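Side-chain contacts in extracellular invertase (Aspergillus kawachii, PDB 5XH8), which probably cleaves sucrose and transfers the released fructosyl units to acceptors, building fructooligosaccharides such as 1-kestose: residues G57-H60 against G64-S67; P42-T47 against S146-L151; Q84-G89 against V95-G100; G52-G57 against I343-L348; F359-N362 against W366-T369. All blocks are in the same frame, centred on the assembly; numbering follows the deposited sequence.

Contacts 1, 4 and 5, with strand 37-47 of contact 2, belong to one mixed sheet of this family 32 beta-propeller enzyme; contacts 2 and 3 link that region to the four-stranded sheet running from strand 96-103 to strand 149-150. Contact 1, the hairpin of strands 54-60 and 65-70, has its centre about 9 Å from that of contact 2 and about 8 Å from that of contact 3. Contact 4 shares Gly57 with contact 1 and reaches strand 341-348. Contact 5 comes last, its centre about 21 Å from that of contact 4. Contacts 1 and 3 are nested within the loop closed by contact 2, and the segments of contacts 2 and 4 alternate along the chain. Side chains thus join parts of the propeller that are distant in sequence.

Contact 1 (G57-H60 against G64-S67); sequences GFLH and GISS. With ACT (acetate ion), chain I.
The Phe58 ring lies with one face above the carbonyl oxygen of Ser66, which sits under the ring centre, and its rim atom CE1 rests on Ser66 CB at 3.7 Å. Phe58 CG is tucked between the backbone N and the carbonyl carbon (chi1 43°), which folds the ring back over the partner strand. Next to it His60 comes in obliquely, CD2 3.3 Å from Ser66 OG. That hydroxyl is hydrogen-bonded to Gly82 O. The two strands form a beta hairpin of the propeller, with Phe58 and Ser66 a hydrogen-bonded antiparallel pair: Phe58 N reaches Ser66 O at 3.0 Å and Ser66 N reaches Phe58 O at 2.9 Å. A third bond, His60 N to Gly64 O at 3.0 Å, closes the end near the turn. On the other face of the hairpin Leu59 and Ile65 cross obliquely, CD2 of the leucine meeting CG1 of the isoleucine at 3.8 Å. The His60 ring is held at both nitrogens. ND1 bonds to Gln38 O, while His60 NE2 is hydrogen-bonded to OXT of an acetate, probably from the crystallisation liquor, at 3.0 Å and more weakly to its other oxygen.

Contact 2 (P42-T47 against S146-L151); sequences PCLHYT and SNFTKL
Phe148 lays one ring face against the end of Leu44, whose CD1 sits over the rim of the ring, 4.1 Å from Phe148 CE1. The contact is a seam between two sheets of the beta-propeller: strand 37-47 belongs to one, and Phe148 comes just before strand 149-150, an outermost strand of the neighbouring four-stranded sheet. The backbones stay well apart, the CA atoms of Leu44 and Phe148 being 10.3 Å from each other, and three long side chains bridge the distance. Leu44 extends with CG anti to the backbone N (chi1 179°), which carries CD1 out to the aromatic ring. Two residues further on, Tyr46 also points toward the 146-151 segment, and its side chain comes to Phe148 from the opposite direction. All three residues are buried, and the packing between them is purely apolar. Val85 adds to the same layer by touching both Leu44 and Phe148, and the Phe148 backbone is hydrogen-bonded to that of Val85. The Tyr46 ring also stacks with His55 of the adjacent strand 54-60. Where the two aromatics meet, Tyr46 CE1 lies in the plane of the Phe148 ring, at its edge, 3.8 Å from Phe148 CZ.

Contact 3 (Q84-G89 against V95-G100); sequences QVIVPG and VAVFDG
Strand 96-103 is an outermost strand of a four-stranded antiparallel propeller sheet, and the loop of residues 84-89 runs back alongside its beginning, the touching parts pointing 158° apart. Both runs are kinked by classic beta bulges: Val85 and Ile86 together face Ile65, while Val95 and Ala96 together face Val118. Pro88 and Val97 carry the contact, crossing at about a right angle. The ring carbon Pro88 CB presses on the strand backbone, 3.7 Å from Ala96 CA. From the strand, Val97 puts its CG2 methyl onto the peptide link between Val87 and Pro88, 3.5 Å from Val87 C and 3.4 Å from Pro88 N; the same methyl lies 3.9 Å from Pro88 CD. Val97 CG1, the other branch, stands anti to the backbone N (chi1 169°) and meets Ile86 CG2 loosely at 4.3 Å. Ile65 of the adjoining hairpin packs on both Ile86 and Val97, continuing the apolar layer. The chemistry is that of methyls and a proline ring against backbone: Pro88 has no N-H to offer, and Val87 O is bonded to Lys150 NZ, so the direct contact rests on close fit and burial of apolar groups.

Contact 4 (G52-G57 against I343-L348); sequences GLFHVG and ISYVWL
Val56 makes the tight part of this contact, pushing its CG1 methyl against the phenol end of Tyr345: CG1 is 3.6 Å from Tyr345 OH, itself hydrogen-bonded to Tyr76 OH, and 3.7 Å from Tyr345 CZ. The methyl approaches the ring obliquely, and the two side chains cross at about a right angle. Val56 CG1 stands anti to the carbonyl carbon (chi1 -59°), the torsion that aims it at the phenol. Phe54 gives the looser part. Its ring runs past that of Tyr345 in the opposite direction, and the two meet edge to edge, Phe54 CE2 4.1 Å from Tyr345 CE1. The planes are tilted by only about 18°, yet neither ring lies over the other. Strands 54-60 and 341-348 are not neighbours within the propeller; their CA atoms come no nearer than 9.0 Å, at Val56 and Tyr345, and the side chains fill the wedge between them. His45 of strand 37-47 lies in that wedge, its ring meeting Tyr345 and its side chain touching Phe54 and Val56. The looser side is still not a solvent side: all three contacting residues are buried, and Leu73 packs there on both Phe54 and Tyr345.

Contact 5 (F359-N362 against W366-T369); sequences FPTN and WTGT
Thr361 and Trp366 bring the two backbones nearest, their CA atoms 6.8 Å apart, yet the main chains barely meet, Thr361 O lying 4.4 Å from Trp366 N. Pro360 is the N-cap of the short helix 361-364 and the centre of an inverse gamma turn, closed by the bond from Thr361 N to Phe359 O at 2.8 Å. Directly after that helix the chain enters strand 366-385. Two threonines do the touching, crossing at about a right angle: the methyl CG2 of Thr361 sits 3.7 Å from Thr367 OG1. Thr361 has its methyl anti to the backbone N (chi1 -68°), which sets it against Thr367 and leaves the hydroxyl facing a water. This water is hydrogen-bonded to both hydroxyls, 3.0 Å from Thr361 OG1 and 2.8 Å from Thr367 OG1, and ties the helix to the strand. Trp366 CB points away from the helix; NE1 is bonded to Phe23 O. Trp366 and Thr369 both touch Trp564 of strand 559-564, in the family 32 C-terminal region, joining the propeller to the C-terminal beta-sheet domain, while Thr367 is backbone-bonded to Gly37 and Ile39 of strand 37-47 and Thr369 to Leu348 of strand 341-348.

Contact 1 (G57-H60 against G64-S67)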
# COMPACT_ATOMS: atom_id res chain seq x y z
N GLY A 57 -13.67 23.05 -1.35
CA GLY A 57 -12.74 22.34 -2.23
C GLY A 57 -13.53 21.61 -3.30
O GLY A 57 -14.73 21.40 -3.15
N PHE A 58 -12.84 21.25 -4.36
CA PHE A 58 -13.45 20.50 -5.48
C PHE A 58 -12.36 19.94 -6.38
O PHE A 58 -11.31 20.54 -6.54
CB PHE A 58 -14.44 21.37 -6.29
CG PHE A 58 -13.94 22.76 -6.55
CD1 PHE A 58 -13.08 23.01 -7.60
CD2 PHE A 58 -14.32 23.80 -5.73
CE1 PHE A 58 -12.58 24.29 -7.82
CE2 PHE A 58 -13.85 25.08 -5.95
CZ PHE A 58 -12.97 25.33 -6.99
N LEU A 59 -12.63 18.77 -6.97
CA LEU A 59 -11.78 18.23 -8.03
C LEU A 59 -11.76 19.22 -9.19
O LEU A 59 -12.76 19.87 -9.46
CB LEU A 59 -12.30 16.88 -8.52
CG LEU A 59 -12.34 15.73 -7.50
CD1 LEU A 59 -12.55 14.43 -8.23
CD2 LEU A 59 -11.08 15.68 -6.65
N HIS A 60 -10.59 19.38 -9.82
CA HIS A 60 -10.39 20.39 -10.85
C HIS A 60 -9.53 19.78 -11.96
O HIS A 60 -8.41 19.30 -11.72
CB HIS A 60 -9.75 21.65 -10.26
CG HIS A 60 -9.56 22.77 -11.24
ND1 HIS A 60 -10.47 23.04 -12.24
CD2 HIS A 60 -8.60 23.71 -11.33
CE1 HIS A 60 -10.07 24.11 -12.91
NE2 HIS A 60 -8.94 24.53 -12.38
N GLY A 64 -6.40 16.71 -9.31
CA GLY A 64 -6.27 17.14 -7.93
C GLY A 64 -7.40 18.03 -7.51
O GLY A 64 -8.40 18.14 -8.22
N ILE A 65 -7.21 18.70 -6.38
CA ILE A 65 -8.27 19.40 -5.67
C ILE A 65 -7.86 20.87 -5.62
O ILE A 65 -6.73 21.19 -5.22
CB ILE A 65 -8.42 18.87 -4.23
CG1 ILE A 65 -8.68 17.36 -4.21
CG2 ILE A 65 -9.54 19.59 -3.49
CD1 ILE A 65 -8.55 16.71 -2.83
N SER A 66 -8.77 21.75 -6.04
CA SER A 66 -8.63 23.19 -5.88
C SER A 66 -9.55 23.68 -4.75
O SER A 66 -10.43 22.95 -4.28
CB SER A 66 -8.96 23.92 -7.20
OG SER A 66 -7.92 23.70 -8.13
N SER A 67 -9.34 24.93 -4.34
CA SER A 67 -10.00 25.47 -3.16
C SER A 67 -10.20 26.98 -3.21
O SER A 67 -9.53 27.71 -3.93
CB SER A 67 -9.21 25.06 -1.90
OG SER A 67 -9.92 25.35 -0.72
C ACT I . -7.21 27.39 -13.04
O ACT I . -8.48 27.46 -13.28
OXT ACT I . -6.59 26.29 -12.88
CH3 ACT I . -6.35 28.59 -12.91

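Contact 2 (P42-T47 against S146-L151)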
# COMPACT_ATOMS: atom_id res chain seq x y z
N PRO A 42 -17.19 18.10 -5.32
CA PRO A 42 -16.70 18.92 -4.23
C PRO A 42 -16.13 18.00 -3.13
O PRO A 42 -16.50 16.84 -3.05
CB PRO A 42 -17.95 19.66 -3.77
CG PRO A 42 -19.06 18.70 -4.06
CD PRO A 42 -18.66 18.03 -5.34
N CYS A 43 -15.20 18.52 -2.34
CA CYS A 43 -14.61 17.78 -1.22
C CYS A 43 -13.75 18.76 -0.44
O CYS A 43 -13.76 19.96 -0.71
CB CYS A 43 -13.77 16.57 -1.72
SG CYS A 43 -12.48 16.98 -2.90
N LEU A 44 -13.08 18.26 0.60
CA LEU A 44 -12.03 18.99 1.30
C LEU A 44 -12.52 20.18 2.17
O LEU A 44 -11.69 20.80 2.84
CB LEU A 44 -10.92 19.43 0.31
CG LEU A 44 -9.70 20.25 0.76
CD1 LEU A 44 -8.41 19.79 0.10
CD2 LEU A 44 -9.90 21.73 0.52
N HIS A 45 -13.83 20.43 2.23
CA HIS A 45 -14.35 21.61 2.92
C HIS A 45 -13.94 21.63 4.41
O HIS A 45 -13.92 20.58 5.05
CB HIS A 45 -15.89 21.69 2.94
CG HIS A 45 -16.58 21.45 1.65
ND1 HIS A 45 -16.13 21.95 0.44
CD2 HIS A 45 -17.76 20.84 1.38
CE1 HIS A 45 -16.96 21.60 -0.52
NE2 HIS A 45 -17.97 20.94 0.03
N TYR A 46 -13.64 22.80 4.95
CA TYR A 46 -13.40 22.91 6.39
C TYR A 46 -13.46 24.33 6.88
O TYR A 46 -13.11 25.26 6.15
CB TYR A 46 -12.05 22.30 6.80
CG TYR A 46 -10.81 23.05 6.34
CD1 TYR A 46 -10.33 22.95 5.03
CD2 TYR A 46 -10.08 23.87 7.24
CE1 TYR A 46 -9.17 23.61 4.63
CE2 TYR A 46 -8.93 24.53 6.84
CZ TYR A 46 -8.47 24.41 5.53
OH TYR A 46 -7.32 25.08 5.12
N THR A 47 -13.89 24.49 8.12
CA THR A 47 -13.75 25.74 8.83
C THR A 47 -12.38 25.75 9.49
O THR A 47 -12.08 24.87 10.29
CB THR A 47 -14.82 25.92 9.91
OG1 THR A 47 -16.12 25.73 9.33
CG2 THR A 47 -14.74 27.30 10.52
N SER A 146 -3.68 26.77 1.14
CA SER A 146 -3.27 26.87 -0.25
C SER A 146 -2.55 25.62 -0.77
O SER A 146 -2.64 25.33 -1.97
CB SER A 146 -2.41 28.10 -0.47
OG SER A 146 -3.22 29.26 -0.38
N ASN A 147 -1.84 24.91 0.10
CA ASN A 147 -1.15 23.67 -0.27
C ASN A 147 -1.34 22.65 0.83
O ASN A 147 -1.09 22.94 1.99
CB ASN A 147 0.36 23.90 -0.47
CG ASN A 147 0.64 24.78 -1.65
OD1 ASN A 147 0.66 24.31 -2.77
ND2 ASN A 147 0.80 26.09 -1.41
N PHE A 148 -1.79 21.46 0.45
CA PHE A 148 -1.79 20.33 1.33
C PHE A 148 -0.58 19.45 1.00
O PHE A 148 -0.54 18.81 -0.02
CB PHE A 148 -3.12 19.57 1.23
CG PHE A 148 -4.21 20.21 2.05
CD1 PHE A 148 -4.86 21.36 1.59
CD2 PHE A 148 -4.51 19.73 3.31
CE1 PHE A 148 -5.82 21.99 2.37
CE2 PHE A 148 -5.48 20.34 4.09
CZ PHE A 148 -6.15 21.47 3.61
N THR A 149 0.42 19.48 1.88
CA THR A 149 1.65 18.73 1.74
C THR A 149 1.41 17.29 2.13
O THR A 149 1.02 16.99 3.27
CB THR A 149 2.74 19.29 2.66
OG1 THR A 149 2.73 20.72 2.56
CG2 THR A 149 4.13 18.73 2.29
N LYS A 150 1.70 16.39 1.21
CA LYS A 150 1.54 14.97 1.50
C LYS A 150 2.51 14.54 2.58
O LYS A 150 3.68 14.90 2.51
CB LYS A 150 1.77 14.15 0.24
CG LYS A 150 0.76 14.48 -0.86
CD LYS A 150 1.23 13.96 -2.20
CE LYS A 150 0.37 14.45 -3.33
NZ LYS A 150 0.83 13.87 -4.62
N LEU A 151 2.04 13.81 3.57
CA LEU A 151 2.96 13.21 4.53
C LEU A 151 3.86 12.23 3.78
O LEU A 151 3.39 11.50 2.89
CB LEU A 151 2.21 12.47 5.66
CG LEU A 151 1.33 13.27 6.61
CD1 LEU A 151 1.04 12.40 7.82
CD2 LEU A 151 1.96 14.60 7.04

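Contact 3 (Q84-G89 against V95-G100)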
# COMPACT_ATOMS: atom_id res chain seq x y z
N GLN A 84 -4.44 23.90 -8.09
CA GLN A 84 -4.81 22.85 -7.16
C GLN A 84 -3.93 22.94 -5.90
O GLN A 84 -2.76 23.32 -5.97
CB GLN A 84 -4.67 21.47 -7.83
CG GLN A 84 -5.74 21.14 -8.87
CD GLN A 84 -5.43 21.62 -10.28
OE1 GLN A 84 -4.63 22.52 -10.47
NE2 GLN A 84 -6.09 21.04 -11.29
N VAL A 85 -4.52 22.63 -4.75
CA VAL A 85 -3.81 22.59 -3.47
C VAL A 85 -3.09 21.26 -3.25
O VAL A 85 -2.29 21.12 -2.31
CB VAL A 85 -4.76 22.92 -2.29
CG1 VAL A 85 -5.52 24.20 -2.60
CG2 VAL A 85 -5.76 21.79 -2.01
N ILE A 86 -3.46 20.26 -4.04
CA ILE A 86 -2.82 18.96 -4.04
C ILE A 86 -3.03 18.34 -5.43
O ILE A 86 -4.12 18.46 -5.98
CB ILE A 86 -3.33 18.04 -2.90
CG1 ILE A 86 -2.55 16.72 -2.83
CG2 ILE A 86 -4.84 17.78 -2.98
CD1 ILE A 86 -2.87 15.90 -1.58
N VAL A 87 -1.99 17.68 -5.95
CA VAL A 87 -2.00 17.10 -7.28
C VAL A 87 -1.49 15.67 -7.21
O VAL A 87 -0.74 15.34 -6.30
CB VAL A 87 -1.15 17.93 -8.29
CG1 VAL A 87 -1.78 19.30 -8.54
CG2 VAL A 87 0.30 18.10 -7.85
N PRO A 88 -1.85 14.84 -8.21
CA PRO A 88 -1.28 13.49 -8.30
C PRO A 88 0.19 13.49 -8.68
O PRO A 88 0.74 14.53 -9.00
CB PRO A 88 -2.12 12.84 -9.41
CG PRO A 88 -2.55 13.98 -10.27
CD PRO A 88 -2.75 15.15 -9.34
N GLY A 89 0.81 12.31 -8.67
CA GLY A 89 2.22 12.17 -9.04
C GLY A 89 3.14 11.86 -7.86
O GLY A 89 4.32 11.76 -8.04
N VAL A 95 -1.14 8.02 -10.00
CA VAL A 95 -2.09 8.10 -11.10
C VAL A 95 -3.14 9.19 -10.87
O VAL A 95 -3.42 9.95 -11.78
CB VAL A 95 -2.72 6.71 -11.38
CG1 VAL A 95 -3.89 6.80 -12.35
CG2 VAL A 95 -1.64 5.78 -11.91
N ALA A 96 -3.73 9.28 -9.68
CA ALA A 96 -4.80 10.25 -9.46
C ALA A 96 -4.98 10.60 -7.99
O ALA A 96 -4.60 9.82 -7.09
CB ALA A 96 -6.11 9.73 -10.05
N VAL A 97 -5.57 11.77 -7.78
CA VAL A 97 -6.04 12.21 -6.49
C VAL A 97 -7.56 12.18 -6.56
O VAL A 97 -8.17 12.90 -7.37
CB VAL A 97 -5.59 13.64 -6.17
CG1 VAL A 97 -6.32 14.20 -4.93
CG2 VAL A 97 -4.09 13.68 -5.97
N PHE A 98 -8.16 11.35 -5.71
CA PHE A 98 -9.62 11.27 -5.58
C PHE A 98 -10.06 12.07 -4.34
O PHE A 98 -9.26 12.77 -3.70
CB PHE A 98 -10.06 9.80 -5.55
CG PHE A 98 -10.19 9.13 -6.92
CD1 PHE A 98 -9.78 9.74 -8.13
CD2 PHE A 98 -10.70 7.83 -6.98
CE1 PHE A 98 -9.90 9.06 -9.34
CE2 PHE A 98 -10.81 7.16 -8.20
CZ PHE A 98 -10.43 7.77 -9.38
N ASP A 99 -11.34 12.00 -4.01
CA ASP A 99 -11.92 12.85 -2.97
C ASP A 99 -11.28 12.59 -1.60
O ASP A 99 -10.85 11.48 -1.31
CB ASP A 99 -13.43 12.59 -2.84
CG ASP A 99 -14.24 13.03 -4.05
OD1 ASP A 99 -13.77 13.93 -4.79
OD2 ASP A 99 -15.36 12.49 -4.25
N GLY A 100 -11.29 13.62 -0.77
CA GLY A 100 -10.92 13.50 0.62
C GLY A 100 -11.66 14.52 1.46
O GLY A 100 -12.36 15.41 0.91

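Contact 4 (G52-G57 against I343-L348)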
# COMPACT_ATOMS: atom_id res chain seq x y z
N GLY A 52 -11.70 31.37 11.49
CA GLY A 52 -13.11 31.31 11.19
C GLY A 52 -13.50 31.25 9.71
O GLY A 52 -14.69 31.15 9.43
N LEU A 53 -12.53 31.27 8.78
CA LEU A 53 -12.84 31.18 7.34
C LEU A 53 -13.30 29.80 6.98
O LEU A 53 -12.73 28.81 7.47
CB LEU A 53 -11.62 31.45 6.47
CG LEU A 53 -11.11 32.85 6.28
CD1 LEU A 53 -9.82 32.81 5.48
CD2 LEU A 53 -12.18 33.69 5.59
N PHE A 54 -14.29 29.74 6.10
CA PHE A 54 -14.77 28.51 5.58
C PHE A 54 -14.13 28.22 4.23
O PHE A 54 -14.23 29.02 3.29
CB PHE A 54 -16.28 28.54 5.46
CG PHE A 54 -16.88 27.22 5.11
CD1 PHE A 54 -16.66 26.10 5.93
CD2 PHE A 54 -17.64 27.07 3.98
CE1 PHE A 54 -17.21 24.87 5.62
CE2 PHE A 54 -18.19 25.84 3.66
CZ PHE A 54 -17.98 24.73 4.48
N HIS A 55 -13.48 27.06 4.15
CA HIS A 55 -12.78 26.61 2.95
C HIS A 55 -13.68 25.64 2.22
O HIS A 55 -14.20 24.72 2.84
CB HIS A 55 -11.49 25.89 3.31
CG HIS A 55 -10.44 26.79 3.87
ND1 HIS A 55 -9.19 26.89 3.33
CD2 HIS A 55 -10.48 27.66 4.91
CE1 HIS A 55 -8.49 27.77 4.01
NE2 HIS A 55 -9.25 28.25 4.98
N VAL A 56 -13.86 25.86 0.91
CA VAL A 56 -14.51 24.91 0.01
C VAL A 56 -13.46 24.29 -0.93
O VAL A 56 -12.48 24.95 -1.30
CB VAL A 56 -15.68 25.54 -0.81
CG1 VAL A 56 -16.76 26.10 0.09
CG2 VAL A 56 -15.18 26.62 -1.75
N GLY A 57 -13.67 23.05 -1.35
CA GLY A 57 -12.74 22.34 -2.23
C GLY A 57 -13.53 21.61 -3.30
O GLY A 57 -14.73 21.40 -3.15
N ILE A 343 -23.63 22.52 5.89
CA ILE A 343 -23.72 23.12 4.57
C ILE A 343 -23.27 22.08 3.55
O ILE A 343 -22.16 21.54 3.68
CB ILE A 343 -22.82 24.37 4.48
CG1 ILE A 343 -23.11 25.35 5.63
CG2 ILE A 343 -22.91 25.02 3.09
CD1 ILE A 343 -24.56 25.81 5.75
N SER A 344 -24.13 21.77 2.58
CA SER A 344 -23.84 20.84 1.49
C SER A 344 -23.81 21.53 0.12
O SER A 344 -24.73 22.30 -0.24
CB SER A 344 -24.91 19.75 1.45
OG SER A 344 -24.53 18.72 0.57
N TYR A 345 -22.74 21.26 -0.64
CA TYR A 345 -22.61 21.63 -2.04
C TYR A 345 -22.79 20.39 -2.89
O TYR A 345 -21.99 19.45 -2.83
CB TYR A 345 -21.23 22.24 -2.34
CG TYR A 345 -20.95 23.55 -1.68
CD1 TYR A 345 -20.50 23.60 -0.36
CD2 TYR A 345 -21.12 24.74 -2.36
CE1 TYR A 345 -20.25 24.81 0.27
CE2 TYR A 345 -20.86 25.96 -1.76
CZ TYR A 345 -20.43 25.99 -0.44
OH TYR A 345 -20.17 27.19 0.18
N VAL A 346 -23.82 20.41 -3.71
CA VAL A 346 -24.06 19.39 -4.72
C VAL A 346 -23.30 19.75 -6.00
O VAL A 346 -23.23 20.91 -6.37
CB VAL A 346 -25.57 19.31 -5.03
CG1 VAL A 346 -25.87 18.31 -6.15
CG2 VAL A 346 -26.34 18.94 -3.77
N TRP A 347 -22.76 18.74 -6.68
CA TRP A 347 -22.10 18.93 -7.97
C TRP A 347 -23.13 18.86 -9.08
O TRP A 347 -23.97 17.97 -9.07
CB TRP A 347 -21.07 17.81 -8.19
CG TRP A 347 -20.29 17.80 -9.48
CD1 TRP A 347 -19.70 18.85 -10.09
CD2 TRP A 347 -19.98 16.64 -10.26
NE1 TRP A 347 -19.04 18.43 -11.21
CE2 TRP A 347 -19.20 17.08 -11.35
CE3 TRP A 347 -20.29 15.28 -10.16
CZ2 TRP A 347 -18.71 16.21 -12.32
CZ3 TRP A 347 -19.81 14.41 -11.14
CH2 TRP A 347 -19.03 14.88 -12.20
N LEU A 348 -23.03 19.76 -10.05
CA LEU A 348 -23.79 19.67 -11.30
C LEU A 348 -22.79 19.45 -12.42
O LEU A 348 -22.13 20.39 -12.89
CB LEU A 348 -24.60 20.95 -11.54
CG LEU A 348 -25.61 20.91 -12.72
CD1 LEU A 348 -26.72 19.92 -12.40
CD2 LEU A 348 -26.20 22.29 -13.03

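Contact 5 (F359-N362 against W366-T369)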
# COMPACT_ATOMS: atom_id res chain seq x y z
N PHE A 359 -20.34 18.25 -27.29
CA PHE A 359 -20.59 19.53 -26.60
C PHE A 359 -19.40 20.48 -26.89
O PHE A 359 -18.26 20.04 -26.96
CB PHE A 359 -20.80 19.34 -25.07
CG PHE A 359 -21.13 20.62 -24.35
CD1 PHE A 359 -20.13 21.51 -23.96
CD2 PHE A 359 -22.45 20.96 -24.08
CE1 PHE A 359 -20.44 22.72 -23.35
CE2 PHE A 359 -22.76 22.18 -23.45
CZ PHE A 359 -21.76 23.05 -23.09
N PRO A 360 -19.66 21.78 -27.08
CA PRO A 360 -18.58 22.68 -27.45
C PRO A 360 -17.69 23.10 -26.25
O PRO A 360 -17.67 24.26 -25.82
CB PRO A 360 -19.32 23.85 -28.07
CG PRO A 360 -20.60 23.88 -27.32
CD PRO A 360 -20.97 22.45 -27.14
N THR A 361 -16.91 22.14 -25.77
CA THR A 361 -16.14 22.27 -24.53
C THR A 361 -14.97 23.22 -24.72
O THR A 361 -14.77 24.12 -23.90
CB THR A 361 -15.73 20.88 -23.99
OG1 THR A 361 -16.93 20.22 -23.57
CG2 THR A 361 -14.77 21.00 -22.78
N ASN A 362 -14.27 23.11 -25.84
CA ASN A 362 -13.14 24.01 -26.09
C ASN A 362 -13.58 25.45 -26.27
O ASN A 362 -12.84 26.36 -25.92
CB ASN A 362 -12.32 23.57 -27.29
CG ASN A 362 -11.64 22.24 -27.07
OD1 ASN A 362 -11.50 21.77 -25.94
ND2 ASN A 362 -11.23 21.62 -28.15
N TRP A 366 -14.91 25.93 -19.94
CA TRP A 366 -15.19 25.49 -18.58
C TRP A 366 -16.29 24.44 -18.67
O TRP A 366 -17.00 24.34 -19.68
CB TRP A 366 -15.62 26.63 -17.64
CG TRP A 366 -16.89 27.37 -18.08
CD1 TRP A 366 -16.96 28.44 -18.93
CD2 TRP A 366 -18.25 27.08 -17.70
NE1 TRP A 366 -18.26 28.84 -19.10
CE2 TRP A 366 -19.08 28.02 -18.37
CE3 TRP A 366 -18.84 26.13 -16.86
CZ2 TRP A 366 -20.47 28.03 -18.24
CZ3 TRP A 366 -20.23 26.17 -16.69
CH2 TRP A 366 -21.03 27.10 -17.40
N THR A 367 -16.40 23.65 -17.61
CA THR A 367 -17.30 22.51 -17.56
C THR A 367 -17.70 22.27 -16.11
O THR A 367 -16.84 22.04 -15.27
CB THR A 367 -16.63 21.23 -18.08
OG1 THR A 367 -16.09 21.44 -19.38
CG2 THR A 367 -17.63 20.08 -18.12
N GLY A 368 -19.01 22.32 -15.85
CA GLY A 368 -19.55 22.06 -14.54
C GLY A 368 -19.63 23.25 -13.59
O GLY A 368 -18.99 24.30 -13.77
N THR A 369 -20.41 23.04 -12.53
CA THR A 369 -20.49 23.97 -11.43
C THR A 369 -20.88 23.20 -10.19
O THR A 369 -21.36 22.07 -10.29
CB THR A 369 -21.53 25.08 -11.71
OG1 THR A 369 -21.47 26.08 -10.70
CG2 THR A 369 -22.94 24.51 -11.77
O HOH W 1 -18.04 21.93 -21.36